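Local structure of malic enzyme (Entamoeba histolytica, 3NV9) at residues H40-G45 against V466-E471; P173-I178 against A227-T232; K211-D216 against G318-V323; K246-F251 against E278-S283; I372-K377 against A431-L436. The protein probably catalyses the oxidative decarboxylation of malate to pyruvate with NAD or NADP as acceptor, as malic enzymes do, and forms a deeply entangled dimer. All coordinates share one frame; numbering follows the deposited sequence.

Interaction 1 (H40-G45 against V466-E471); sequences HKFYKG and VDFPQE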
# COMPACT_ATOMS: atom_id res chain seq x y z
N HIS A 40 6.40 -3.36 -18.32
CA HIS A 40 5.58 -2.69 -17.31
C HIS A 40 4.16 -2.56 -17.86
O HIS A 40 3.21 -2.79 -17.19
CB HIS A 40 6.12 -1.31 -16.91
CG HIS A 40 7.30 -1.35 -15.99
ND1 HIS A 40 8.59 -1.62 -16.44
CD2 HIS A 40 7.41 -1.09 -14.67
CE1 HIS A 40 9.42 -1.57 -15.41
NE2 HIS A 40 8.73 -1.24 -14.33
N LYS A 41 4.03 -2.17 -19.11
CA LYS A 41 2.71 -2.08 -19.71
C LYS A 41 2.05 -3.48 -19.80
O LYS A 41 0.89 -3.64 -19.43
CB LYS A 41 2.79 -1.41 -21.09
CG LYS A 41 1.47 -1.36 -21.81
CD LYS A 41 1.37 -0.15 -22.77
CE LYS A 41 -0.07 -0.08 -23.41
NZ LYS A 41 -0.31 1.25 -24.12
N PHE A 42 2.79 -4.49 -20.23
CA PHE A 42 2.23 -5.85 -20.26
C PHE A 42 1.53 -6.31 -18.95
O PHE A 42 0.47 -6.87 -18.99
CB PHE A 42 3.32 -6.87 -20.65
CG PHE A 42 2.77 -8.23 -20.98
CD1 PHE A 42 2.15 -8.47 -22.24
CD2 PHE A 42 2.86 -9.28 -20.05
CE1 PHE A 42 1.62 -9.74 -22.55
CE2 PHE A 42 2.35 -10.59 -20.37
CZ PHE A 42 1.73 -10.81 -21.63
N TYR A 43 2.17 -6.13 -17.79
CA TYR A 43 1.62 -6.59 -16.54
C TYR A 43 0.89 -5.43 -15.79
O TYR A 43 0.31 -5.66 -14.69
CB TYR A 43 2.70 -7.21 -15.64
CG TYR A 43 3.43 -8.44 -16.21
CD1 TYR A 43 2.75 -9.66 -16.38
CD2 TYR A 43 4.79 -8.40 -16.56
CE1 TYR A 43 3.37 -10.77 -16.87
CE2 TYR A 43 5.44 -9.53 -17.04
CZ TYR A 43 4.68 -10.73 -17.19
OH TYR A 43 5.19 -11.88 -17.70
N LYS A 44 0.94 -4.22 -16.36
CA LYS A 44 0.37 -3.01 -15.71
C LYS A 44 0.99 -2.82 -14.33
O LYS A 44 0.27 -2.68 -13.30
CB LYS A 44 -1.16 -3.03 -15.60
CG LYS A 44 -1.99 -3.29 -16.94
CD LYS A 44 -1.57 -2.40 -18.14
CE LYS A 44 -2.50 -2.60 -19.39
NZ LYS A 44 -1.94 -3.44 -20.52
N GLY A 45 2.31 -2.85 -14.30
CA GLY A 45 3.02 -2.73 -13.02
C GLY A 45 3.75 -3.99 -12.65
O GLY A 45 4.01 -4.82 -13.53
N VAL A 466 1.33 -14.66 -16.31
CA VAL A 466 1.47 -15.16 -17.67
C VAL A 466 2.95 -15.03 -18.08
O VAL A 466 3.60 -14.05 -17.67
CB VAL A 466 0.60 -14.25 -18.62
CG1 VAL A 466 0.95 -14.43 -20.08
CG2 VAL A 466 -0.87 -14.52 -18.42
N ASP A 467 3.47 -15.97 -18.91
CA ASP A 467 4.83 -15.82 -19.43
C ASP A 467 4.84 -14.65 -20.35
O ASP A 467 3.84 -14.38 -21.02
CB ASP A 467 5.29 -17.04 -20.25
CG ASP A 467 5.26 -18.35 -19.44
OD1 ASP A 467 5.72 -18.36 -18.26
OD2 ASP A 467 4.83 -19.38 -20.01
N PHE A 468 5.96 -13.93 -20.40
CA PHE A 468 6.09 -12.77 -21.26
C PHE A 468 6.31 -13.21 -22.69
O PHE A 468 7.06 -14.13 -22.92
CB PHE A 468 7.25 -11.95 -20.80
CG PHE A 468 7.37 -10.64 -21.50
CD1 PHE A 468 6.61 -9.56 -21.08
CD2 PHE A 468 8.27 -10.47 -22.54
CE1 PHE A 468 6.71 -8.34 -21.71
CE2 PHE A 468 8.38 -9.23 -23.19
CZ PHE A 468 7.58 -8.16 -22.76
N PRO A 469 5.66 -12.54 -23.68
CA PRO A 469 5.75 -13.07 -25.05
C PRO A 469 7.17 -13.05 -25.61
O PRO A 469 7.84 -12.03 -25.55
CB PRO A 469 4.80 -12.13 -25.85
CG PRO A 469 3.79 -11.65 -24.75
CD PRO A 469 4.75 -11.38 -23.62
N GLN A 470 7.64 -14.20 -26.10
CA GLN A 470 8.89 -14.30 -26.81
C GLN A 470 8.98 -13.28 -27.96
O GLN A 470 10.03 -12.67 -28.16
CB GLN A 470 9.12 -15.72 -27.35
CG GLN A 470 10.46 -15.81 -28.06
CD GLN A 470 11.61 -15.79 -27.08
OE1 GLN A 470 11.56 -16.46 -26.05
NE2 GLN A 470 12.66 -15.02 -27.40
N GLU A 471 7.87 -13.08 -28.68
CA GLU A 471 7.84 -12.14 -29.81
C GLU A 471 8.27 -10.72 -29.34
O GLU A 471 8.87 -9.93 -30.08
CB GLU A 471 6.42 -12.17 -30.45
CG GLU A 471 6.13 -11.21 -31.61
CD GLU A 471 5.00 -11.71 -32.62
OE1 GLU A 471 4.20 -10.87 -33.14
OE2 GLU A 471 4.93 -12.93 -32.94

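Interaction 2 (P173-I178 against A227-T232); sequences PNCYKI and AGSSNT. With SO4 (sulfate ion), chain G.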
# COMPACT_ATOMS: atom_id res chain seq x y z
N PRO A 173 19.33 19.52 -0.01
CA PRO A 173 19.45 19.12 1.36
C PRO A 173 18.11 18.77 2.01
O PRO A 173 18.08 18.44 3.20
CB PRO A 173 20.04 20.36 2.02
CG PRO A 173 19.42 21.52 1.21
CD PRO A 173 19.43 20.99 -0.18
N ASN A 174 17.02 18.81 1.25
CA ASN A 174 15.74 18.37 1.82
C ASN A 174 15.84 16.96 2.48
O ASN A 174 15.40 16.77 3.63
CB ASN A 174 14.63 18.38 0.74
CG ASN A 174 13.95 19.74 0.55
OD1 ASN A 174 14.27 20.72 1.23
ND2 ASN A 174 13.01 19.80 -0.39
N CYS A 175 16.42 15.98 1.79
CA CYS A 175 16.48 14.61 2.36
C CYS A 175 17.09 14.59 3.79
O CYS A 175 16.65 13.81 4.65
CB CYS A 175 17.25 13.67 1.44
SG CYS A 175 18.94 14.19 1.12
N TYR A 176 18.02 15.49 4.09
CA TYR A 176 18.61 15.50 5.46
C TYR A 176 17.63 15.94 6.53
O TYR A 176 17.42 15.25 7.57
CB TYR A 176 19.88 16.37 5.49
CG TYR A 176 20.99 15.89 4.58
CD1 TYR A 176 21.58 14.60 4.75
CD2 TYR A 176 21.48 16.71 3.58
CE1 TYR A 176 22.62 14.18 3.93
CE2 TYR A 176 22.49 16.28 2.74
CZ TYR A 176 23.07 15.00 2.93
OH TYR A 176 24.12 14.60 2.13
N LYS A 177 16.98 17.07 6.27
CA LYS A 177 16.05 17.63 7.21
C LYS A 177 14.94 16.63 7.50
O LYS A 177 14.59 16.36 8.67
CB LYS A 177 15.50 18.99 6.68
CG LYS A 177 14.44 19.55 7.57
CD LYS A 177 14.03 21.00 7.20
CE LYS A 177 13.01 21.58 8.22
NZ LYS A 177 12.73 23.04 8.00
N ILE A 178 14.38 16.06 6.43
CA ILE A 178 13.31 15.09 6.52
C ILE A 178 13.76 13.86 7.31
O ILE A 178 13.10 13.46 8.25
CB ILE A 178 12.80 14.68 5.11
CG1 ILE A 178 12.19 15.90 4.39
CG2 ILE A 178 11.76 13.58 5.22
CD1 ILE A 178 12.12 15.74 2.82
N ALA A 227 29.21 15.27 -3.87
CA ALA A 227 28.87 15.43 -2.48
C ALA A 227 27.38 15.26 -2.22
O ALA A 227 26.84 15.81 -1.25
CB ALA A 227 29.28 16.78 -1.99
N GLY A 228 26.72 14.46 -3.06
CA GLY A 228 25.31 14.16 -2.83
C GLY A 228 25.08 13.33 -1.57
O GLY A 228 26.02 13.03 -0.83
N SER A 229 23.83 12.97 -1.34
CA SER A 229 23.46 12.32 -0.07
C SER A 229 24.01 10.91 -0.00
O SER A 229 24.41 10.48 1.07
CB SER A 229 21.97 12.31 0.15
OG SER A 229 21.35 11.38 -0.73
N SER A 230 24.07 10.22 -1.14
CA SER A 230 24.74 8.88 -1.19
C SER A 230 26.24 8.93 -0.90
O SER A 230 26.71 8.24 -0.01
CB SER A 230 24.52 8.16 -2.52
OG SER A 230 23.12 7.91 -2.67
N ASN A 231 26.97 9.73 -1.66
CA ASN A 231 28.40 9.81 -1.51
C ASN A 231 28.87 10.24 -0.11
O ASN A 231 29.86 9.68 0.43
CB ASN A 231 29.00 10.70 -2.59
CG ASN A 231 29.89 9.93 -3.53
OD1 ASN A 231 29.83 8.70 -3.58
ND2 ASN A 231 30.75 10.64 -4.25
N THR A 232 28.17 11.22 0.44
CA THR A 232 28.36 11.75 1.77
C THR A 232 28.27 10.61 2.80
O THR A 232 29.11 10.51 3.70
CB THR A 232 27.26 12.84 2.05
OG1 THR A 232 27.73 14.12 1.64
CG2 THR A 232 26.88 12.96 3.47
S SO4 G . 27.54 17.95 -5.65
O1 SO4 G . 28.71 17.39 -6.36
O2 SO4 G . 27.72 18.10 -4.20
O3 SO4 G . 27.19 19.30 -6.17
O4 SO4 G . 26.49 16.96 -5.80

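Interaction 3 (K211-D216 against G318-V323); sequences KLVKKD and GEKPIV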
# COMPACT_ATOMS: atom_id res chain seq x y z
N LYS A 211 40.37 -6.60 -0.22
CA LYS A 211 40.97 -7.92 -0.07
C LYS A 211 41.61 -8.36 -1.37
O LYS A 211 42.74 -8.84 -1.37
CB LYS A 211 39.93 -8.96 0.36
CG LYS A 211 39.78 -9.06 1.86
CD LYS A 211 38.43 -9.55 2.28
CE LYS A 211 38.23 -9.39 3.80
NZ LYS A 211 38.81 -10.57 4.49
N LEU A 212 40.90 -8.20 -2.47
CA LEU A 212 41.44 -8.61 -3.77
C LEU A 212 42.74 -7.91 -4.14
O LEU A 212 43.57 -8.53 -4.75
CB LEU A 212 40.41 -8.43 -4.89
CG LEU A 212 39.32 -9.49 -4.82
CD1 LEU A 212 37.98 -9.09 -5.49
CD2 LEU A 212 39.90 -10.82 -5.35
N VAL A 213 42.90 -6.63 -3.79
CA VAL A 213 44.07 -5.85 -4.23
C VAL A 213 45.18 -5.87 -3.17
O VAL A 213 46.22 -5.24 -3.33
CB VAL A 213 43.73 -4.35 -4.66
CG1 VAL A 213 42.71 -4.31 -5.87
CG2 VAL A 213 43.25 -3.50 -3.50
N LYS A 214 44.91 -6.58 -2.08
CA LYS A 214 45.74 -6.67 -0.87
C LYS A 214 46.12 -5.33 -0.23
O LYS A 214 47.31 -5.05 -0.03
CB LYS A 214 46.97 -7.53 -1.13
CG LYS A 214 46.63 -8.93 -1.57
CD LYS A 214 47.75 -9.60 -2.38
CE LYS A 214 47.37 -11.06 -2.73
NZ LYS A 214 47.96 -11.48 -4.04
N LYS A 215 45.14 -4.49 0.11
CA LYS A 215 45.45 -3.21 0.78
C LYS A 215 44.62 -3.04 2.05
O LYS A 215 43.45 -3.44 2.09
CB LYS A 215 45.23 -2.01 -0.15
CG LYS A 215 46.04 -1.99 -1.45
CD LYS A 215 45.60 -0.83 -2.36
CE LYS A 215 46.37 -0.85 -3.67
NZ LYS A 215 46.06 0.27 -4.66
N ASP A 216 45.24 -2.46 3.08
CA ASP A 216 44.59 -2.15 4.34
C ASP A 216 43.74 -0.89 4.12
O ASP A 216 44.20 0.08 3.50
CB ASP A 216 45.69 -1.96 5.41
CG ASP A 216 45.16 -1.44 6.76
OD1 ASP A 216 43.99 -1.70 7.13
OD2 ASP A 216 45.94 -0.79 7.50
N GLY A 318 47.00 4.67 -8.70
CA GLY A 318 48.04 3.68 -8.35
C GLY A 318 47.86 2.23 -8.83
O GLY A 318 47.19 1.92 -9.83
N GLU A 319 48.51 1.33 -8.11
CA GLU A 319 48.50 -0.08 -8.40
C GLU A 319 47.06 -0.59 -8.22
O GLU A 319 46.42 -0.39 -7.17
CB GLU A 319 49.47 -0.72 -7.42
CG GLU A 319 49.34 -2.21 -7.23
CD GLU A 319 50.21 -3.02 -8.18
OE1 GLU A 319 50.06 -2.85 -9.43
OE2 GLU A 319 51.03 -3.83 -7.66
N LYS A 320 46.52 -1.19 -9.29
CA LYS A 320 45.22 -1.88 -9.24
C LYS A 320 44.05 -0.96 -8.80
O LYS A 320 43.42 -1.12 -7.71
CB LYS A 320 45.33 -3.21 -8.44
CG LYS A 320 46.19 -4.31 -9.13
CD LYS A 320 46.19 -5.61 -8.28
CE LYS A 320 46.89 -6.77 -8.97
NZ LYS A 320 48.37 -6.64 -9.20
N PRO A 321 43.75 0.03 -9.63
CA PRO A 321 42.69 0.94 -9.23
C PRO A 321 41.29 0.26 -9.01
O PRO A 321 40.84 -0.59 -9.79
CB PRO A 321 42.60 1.92 -10.39
CG PRO A 321 43.92 1.79 -11.11
CD PRO A 321 44.34 0.40 -10.92
N ILE A 322 40.65 0.67 -7.92
CA ILE A 322 39.29 0.35 -7.64
C ILE A 322 38.45 1.58 -8.03
O ILE A 322 38.64 2.63 -7.45
CB ILE A 322 39.12 0.09 -6.16
CG1 ILE A 322 39.79 -1.24 -5.81
CG2 ILE A 322 37.66 0.07 -5.76
CD1 ILE A 322 40.02 -1.37 -4.31
N VAL A 323 37.52 1.41 -8.98
CA VAL A 323 36.67 2.52 -9.43
C VAL A 323 35.19 2.17 -9.30
O VAL A 323 34.74 1.26 -9.95
CB VAL A 323 36.96 2.83 -10.90
CG1 VAL A 323 36.07 3.93 -11.42
CG2 VAL A 323 38.52 3.14 -11.13
O HOH W 1 43.38 -0.16 -5.30

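Interaction 4 (K246-F251 against E278-S283); sequences KKIVMF and ETTNPS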
# COMPACT_ATOMS: atom_id res chain seq x y z
N LYS A 246 42.39 11.61 6.73
CA LYS A 246 43.43 12.46 6.16
C LYS A 246 43.76 12.07 4.70
O LYS A 246 44.28 12.89 3.90
CB LYS A 246 44.71 12.42 7.00
CG LYS A 246 44.61 12.93 8.46
CD LYS A 246 46.05 13.16 9.03
CE LYS A 246 46.18 12.89 10.55
NZ LYS A 246 45.28 13.76 11.36
N LYS A 247 43.46 10.81 4.36
CA LYS A 247 43.83 10.28 3.04
C LYS A 247 42.68 10.39 2.01
O LYS A 247 42.77 9.85 0.91
CB LYS A 247 44.29 8.82 3.16
CG LYS A 247 45.54 8.56 4.02
CD LYS A 247 46.17 7.21 3.57
CE LYS A 247 47.27 6.67 4.52
NZ LYS A 247 46.75 6.48 5.91
N ILE A 248 41.61 11.07 2.40
CA ILE A 248 40.33 11.10 1.69
C ILE A 248 40.02 12.51 1.10
O ILE A 248 40.13 13.50 1.81
CB ILE A 248 39.18 10.66 2.67
CG1 ILE A 248 39.10 9.13 2.75
CG2 ILE A 248 37.83 11.15 2.23
CD1 ILE A 248 38.12 8.68 3.73
N VAL A 249 39.65 12.60 -0.18
CA VAL A 249 39.12 13.86 -0.67
C VAL A 249 37.72 13.68 -1.26
O VAL A 249 37.56 12.85 -2.17
CB VAL A 249 39.90 14.43 -1.88
CG1 VAL A 249 39.75 15.95 -1.94
CG2 VAL A 249 41.31 13.95 -1.98
N MET A 250 36.76 14.50 -0.83
CA MET A 250 35.50 14.65 -1.59
C MET A 250 35.40 15.93 -2.51
O MET A 250 35.83 17.01 -2.12
CB MET A 250 34.33 14.57 -0.62
CG MET A 250 33.00 14.86 -1.22
SD MET A 250 31.75 13.98 -0.28
CE MET A 250 31.25 15.08 1.00
N PHE A 251 34.82 15.80 -3.71
CA PHE A 251 34.55 16.99 -4.56
C PHE A 251 33.05 17.27 -4.75
O PHE A 251 32.26 16.34 -4.98
CB PHE A 251 35.22 16.91 -5.92
CG PHE A 251 36.72 16.87 -5.88
CD1 PHE A 251 37.41 15.72 -5.43
CD2 PHE A 251 37.49 17.98 -6.32
CE1 PHE A 251 38.83 15.68 -5.39
CE2 PHE A 251 38.93 17.94 -6.31
CZ PHE A 251 39.59 16.81 -5.85
N GLU A 278 35.82 19.70 7.65
CA GLU A 278 36.69 19.75 8.82
C GLU A 278 37.73 18.60 8.93
O GLU A 278 38.86 18.82 9.38
CB GLU A 278 35.84 19.75 10.10
CG GLU A 278 34.64 20.65 10.05
CD GLU A 278 34.46 21.50 11.30
OE1 GLU A 278 33.77 21.06 12.26
OE2 GLU A 278 35.04 22.63 11.30
N THR A 279 37.35 17.39 8.48
CA THR A 279 38.10 16.15 8.82
C THR A 279 38.90 15.51 7.67
O THR A 279 39.71 14.61 7.90
CB THR A 279 37.12 15.07 9.37
OG1 THR A 279 36.04 14.90 8.44
CG2 THR A 279 36.54 15.49 10.71
N THR A 280 38.68 15.95 6.44
CA THR A 280 39.27 15.25 5.29
C THR A 280 40.18 16.16 4.51
O THR A 280 40.20 17.36 4.76
CB THR A 280 38.18 14.63 4.36
OG1 THR A 280 37.31 15.65 3.83
CG2 THR A 280 37.33 13.59 5.15
N ASN A 281 40.94 15.57 3.58
CA ASN A 281 41.64 16.32 2.52
C ASN A 281 42.49 17.48 3.09
O ASN A 281 42.27 18.65 2.72
CB ASN A 281 40.59 16.86 1.52
CG ASN A 281 41.19 17.73 0.43
OD1 ASN A 281 42.24 17.42 -0.13
ND2 ASN A 281 40.50 18.80 0.10
N PRO A 282 43.43 17.16 4.03
CA PRO A 282 44.26 18.17 4.71
C PRO A 282 44.98 19.01 3.68
O PRO A 282 44.98 20.22 3.80
CB PRO A 282 45.28 17.32 5.49
CG PRO A 282 44.59 15.99 5.65
CD PRO A 282 43.94 15.81 4.30
N SER A 283 45.53 18.34 2.68
CA SER A 283 46.16 18.89 1.46
C SER A 283 45.42 19.97 0.58
O SER A 283 46.05 20.62 -0.26
CB SER A 283 46.53 17.69 0.59
OG SER A 283 47.33 18.08 -0.49

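Interaction 5 (I372-K377 against A431-L436); sequences IVRARK and ARVTDL. With SO4 (sulfate ion), chain I.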
# COMPACT_ATOMS: atom_id res chain seq x y z
N ILE A 372 12.15 -7.19 12.51
CA ILE A 372 11.99 -8.37 13.37
C ILE A 372 12.14 -8.04 14.86
O ILE A 372 11.33 -8.42 15.68
CB ILE A 372 12.94 -9.51 12.90
CG1 ILE A 372 12.26 -10.33 11.76
CG2 ILE A 372 13.30 -10.36 14.07
CD1 ILE A 372 13.20 -11.11 10.86
N VAL A 373 13.17 -7.28 15.19
CA VAL A 373 13.47 -6.88 16.57
C VAL A 373 12.96 -5.45 16.85
O VAL A 373 13.33 -4.84 17.87
CB VAL A 373 15.00 -6.92 16.84
CG1 VAL A 373 15.52 -8.34 16.78
CG2 VAL A 373 15.73 -6.02 15.82
N ARG A 374 12.15 -4.90 15.95
CA ARG A 374 11.55 -3.59 16.19
C ARG A 374 12.60 -2.50 16.55
O ARG A 374 12.46 -1.80 17.52
CB ARG A 374 10.44 -3.69 17.26
CG ARG A 374 9.24 -4.55 16.80
CD ARG A 374 8.00 -4.29 17.65
NE ARG A 374 7.83 -2.84 17.81
CZ ARG A 374 7.41 -2.23 18.92
NH1 ARG A 374 7.11 -2.92 20.01
NH2 ARG A 374 7.33 -0.90 18.91
N ALA A 375 13.64 -2.36 15.73
CA ALA A 375 14.56 -1.28 15.94
C ALA A 375 13.86 0.04 15.75
O ALA A 375 13.01 0.22 14.84
CB ALA A 375 15.77 -1.36 15.03
N ARG A 376 14.24 0.96 16.62
CA ARG A 376 13.69 2.31 16.65
C ARG A 376 14.26 3.15 15.53
O ARG A 376 13.56 3.97 14.96
CB ARG A 376 14.00 2.99 17.99
CG ARG A 376 13.28 2.37 19.21
CD ARG A 376 13.80 3.11 20.47
NE ARG A 376 13.61 2.38 21.70
CZ ARG A 376 12.48 2.41 22.42
NH1 ARG A 376 11.44 3.14 22.01
NH2 ARG A 376 12.40 1.71 23.56
N LYS A 377 15.52 2.91 15.18
CA LYS A 377 16.25 3.73 14.20
C LYS A 377 17.12 2.77 13.41
O LYS A 377 17.46 1.72 13.95
CB LYS A 377 17.21 4.68 14.94
CG LYS A 377 16.54 5.88 15.61
CD LYS A 377 17.34 6.47 16.85
CE LYS A 377 18.86 6.29 16.71
NZ LYS A 377 19.56 6.84 17.92
N ALA A 431 17.01 -1.75 19.68
CA ALA A 431 16.01 -2.82 19.55
C ALA A 431 15.01 -2.84 20.69
O ALA A 431 15.38 -2.66 21.85
CB ALA A 431 16.67 -4.18 19.39
N ARG A 432 13.75 -3.05 20.33
CA ARG A 432 12.63 -3.13 21.26
C ARG A 432 12.24 -4.58 21.53
O ARG A 432 11.35 -4.88 22.32
CB ARG A 432 11.45 -2.31 20.73
CG ARG A 432 11.73 -0.77 20.78
CD ARG A 432 10.51 0.06 20.34
NE ARG A 432 10.43 0.13 18.88
CZ ARG A 432 9.82 1.07 18.17
NH1 ARG A 432 9.23 2.11 18.78
NH2 ARG A 432 9.82 1.00 16.84
N VAL A 433 12.91 -5.48 20.84
CA VAL A 433 12.81 -6.93 21.06
C VAL A 433 14.25 -7.39 21.20
O VAL A 433 14.98 -7.45 20.19
CB VAL A 433 12.20 -7.66 19.83
CG1 VAL A 433 12.39 -9.20 19.96
CG2 VAL A 433 10.74 -7.28 19.62
N THR A 434 14.65 -7.72 22.44
CA THR A 434 16.08 -7.83 22.80
C THR A 434 16.60 -9.23 23.16
O THR A 434 17.79 -9.41 23.40
CB THR A 434 16.42 -6.96 24.06
OG1 THR A 434 15.50 -7.29 25.12
CG2 THR A 434 16.38 -5.46 23.72
N ASP A 435 15.73 -10.20 23.27
CA ASP A 435 16.22 -11.48 23.76
C ASP A 435 16.21 -12.61 22.72
O ASP A 435 16.24 -13.78 23.10
CB ASP A 435 15.41 -11.88 24.99
CG ASP A 435 15.53 -10.86 26.12
OD1 ASP A 435 16.63 -10.32 26.32
OD2 ASP A 435 14.52 -10.59 26.81
N LEU A 436 16.14 -12.29 21.43
CA LEU A 436 16.24 -13.32 20.40
C LEU A 436 17.70 -13.53 20.01
O LEU A 436 18.49 -12.61 20.06
CB LEU A 436 15.41 -12.99 19.16
CG LEU A 436 13.96 -12.73 19.45
CD1 LEU A 436 13.37 -12.22 18.17
CD2 LEU A 436 13.25 -14.00 19.92
S SO4 I . 8.67 1.88 23.03
O1 SO4 I . 9.84 1.03 23.29
O2 SO4 I . 7.54 1.29 23.75
O3 SO4 I . 8.93 3.24 23.49
O4 SO4 I . 8.36 1.94 21.60
O HOH W 2 10.27 -1.05 15.08
O HOH W 3 14.99 0.37 22.49

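Interaction 1 (H40-G45 against V466-E471)
The Schellman motif that ends helix 21-43 carries Phe42 and Tyr43 against the extended run Val466-Pro469, which leads into helix 470-485 near the C-terminus. Gly45 N bonds back to His40 O and Lys44 N to Lys41 O, with Lys44 in the positive-phi place. Lys44 also curls its amine back to Lys41 O, on the face of that carbonyl opposite to Lys44 N. Just before this turn, Phe42 holds its ring out from the helix, CG anti to the backbone N (chi1 -168°), and three residues gather round it. Pro469 lies over one face in a CH-pi contact, its CD 3.9 Å from the centroid of the Phe42 ring and displaced toward the rim. Phe468 makes a T-shaped pair, turning its edge to the face of Phe42 with centroids 5.3 Å apart and planes at 72°; its CE1 also touches Phe42 CB. Val466 comes in near the ring plane, CG1 at 4.0 Å from Phe42 CZ. Phe468 also packs on Leu35 and Val39 of the same helix as Phe42 and meets Trp60 of the second subunit edge-to-face, which places this surface contact at the dimer interface. Tyr43 supplies the polar part: its OH donates 2.7 Å to Val466 O, reaching the carbonyl at 160° and only slightly tilted from its plane.

Interaction 2 (P173-I178 against A227-T232)
Tyr176 has CG anti to the carbonyl carbon and beside the backbone N (chi1 -61°), which sends the ring across to helix 229-240 and carries OH to Ser229 and Thr232; Cys175, with SG between N and the carbonyl carbon (chi1 59°), points its sulfur at Ser229. The target is the start of helix 229-240, which follows strand 222-225 and the turn through Ala227 and Gly228: the first beta-turn-alpha unit of the Rossmann fold, where the family normally holds its dinucleotide. Helix 174-185, from the N-terminal part of the enzyme, thus packs against the head of the NAD-binding part. The touch is by van der Waals contact. Cys175 SG meets Ser229 CB at 3.7 Å, and SG also sits over the centre of the neighbouring Tyr176 ring. Gln195 of helix 193-213 packs beside Cys175, Tyr176 and Ser229, and Arg272 lies against both Tyr176 and Thr232. A sulfate, probably from the crystallisation liquor, shares the one N-H of Ala227 between O1 and O2, both weakly; a cofactor phosphate could perhaps sit here. Between the helices the phenol oxygen does the wedging: Tyr176 OH stands 3.2 Å from Ser229 CA and 3.5 Å from Thr232 CG2.

Interaction 3 (K211-D216 against G318-V323)
This is a mixed apolar and polar contact in the nucleotide-binding domain, where the end of helix 193-213 meets the lead-in of strand 322-325 through Val213, Lys215 and the loop Glu319-Lys320. Val213 fits in with its two branches split: CG1 lies 3.8 Å from Lys320 CB and the same distance from Lys320 O, while CG2 reaches Ile322 CD1 at 4.0 Å. The chain then turns through Lys214, the positive-phi residue of a Schellman motif, and Lys215 comes back toward the loop. Its side chain is extended beyond CG (chi2 173°), long enough to bring NZ to Glu319 O at 2.6 Å, in the carbonyl plane. A water extends the grip, accepting from Lys215 NZ at 2.8 Å and donating to Lys320 O at 2.6 Å. The same amine forms a salt bridge with Asp296, so one ammonium group joins two loop carbonyls, one of them through water, and a carboxylate. Lys320 instead turns its end away to a cation-pi contact with Tyr344. Ile322 also packs on Ala209 and Leu210, and Val213 on Ile345 of the next strand; a helix laid across neighbouring parallel strands in this way is the layering of the Rossmann fold.

Interaction 4 (K246-F251 against E278-S283)
Ile248 and Val249 of strand 248-252, in the Rossmann domain, meet Thr280 and Asn281 of the turn that follows helix 271-279, chiefly by van der Waals packing. Ile248 CG2 touches Thr280 CG2 at 3.8 Å, and Ile248 also packs on Leu235 and Val239 of helix 229-240. Val249, on the other side of the strand, presses CG1 on the amide carbon Asn281 CG at 3.3 Å, a tight contact. Asn281 reaches it with its amide anti to the backbone N (chi1 176°). At the outer end the Pro282 ring lies against the root of Lys246, CG at 3.8 Å from Lys246 CB, and the rest of the lysine chain crosses it at about a right angle. Backbone polar groups form a second class. Ile248 O points at the turn, with Asn281 N at 2.8 Å and Thr280 CB at 3.4 Å, and Lys246 O faces Pro282 CD. The polar ends have partners beyond the two segments: Thr280 OG1 bonds to Ile276 O in the helix, Asn281 ND2 to Leu257 O and Asn281 OD1 to Phe285 N. With both ends of its amide held, Asn281 has a fixed rotation, and the Val249 methyl packs on the amide group itself, whose polar atoms are satisfied by those other partners.

Interaction 5 (I372-K377 against A431-L436)
The Arg432 guanidinium is sandwiched: Arg374 NH2 sits 3.2 Å above the centre of one face, and Arg376 CG lies over the opposite face, nearer the rim. Water 2 lies in its plane at the edge, bound to Arg432 NH2 at 2.7 Å and donating to Ala375 O. Arg376 is covered in its turn by the aliphatic part of Arg432, CG lying over the centre of its guanidinium, while sulfate O3 and water 3 take in-plane places at the edge. The planes of Arg374 and Arg432 are inclined by 33°, those of Arg376 and Arg432 by 47°. A sulfate, probably from the crystallisation liquor, bridges Arg376 and Arg432: Arg376 NH1 gives O3 a nearly straight bond of 2.9 Å, and Arg432 NH1 gives O4 one of 3.0 Å. Arg432 NH1 also bonds to Asp187 O. All this stands on a Schellman motif that ends helix 363-372, with Arg374 as its positive-phi residue; the partner segment is the loop between helices 413-428 and 438-461. A bend at chi3 (-81°) swings Arg432 NE round to Arg374 O, 3.1 Å away and in the guanidinium plane. The backbones join too. Val373 O receives Arg432 N at 3.1 Å, and Val433 N more weakly. Val373 CB touches both Ala431 CB and Val433 CB, and Ala422 of helix 413-428 covers Val373. Water 3 links Arg376 NE to Ala431 O, taking a bond of 2.6 Å from Arg376 NE and donating one to Ala431 O.

Interactions 2, 3 and 4 all involve the Rossmann domain. Interactions 2 and 4 touch directly: Met250, on the strand of 246-251, packs with CE 3.7 Å from Thr232 OG1, helix 229-240 and strand 248-252 being consecutive in the chain. Interactions 3 and 4 reach the same sheet, with nearest atoms about 7 Å apart. The turn at Ala227-Gly228, where a sulfate is bound, puts interaction 2 probably beside the cofactor site; the sodium ion lies about 12 Å from the Ile322 side chain in interaction 3. Interaction 5 stands about 27 Å, centre to centre, from interaction 2. Interaction 1, at the dimer interface, closes a chain loop that contains the other four.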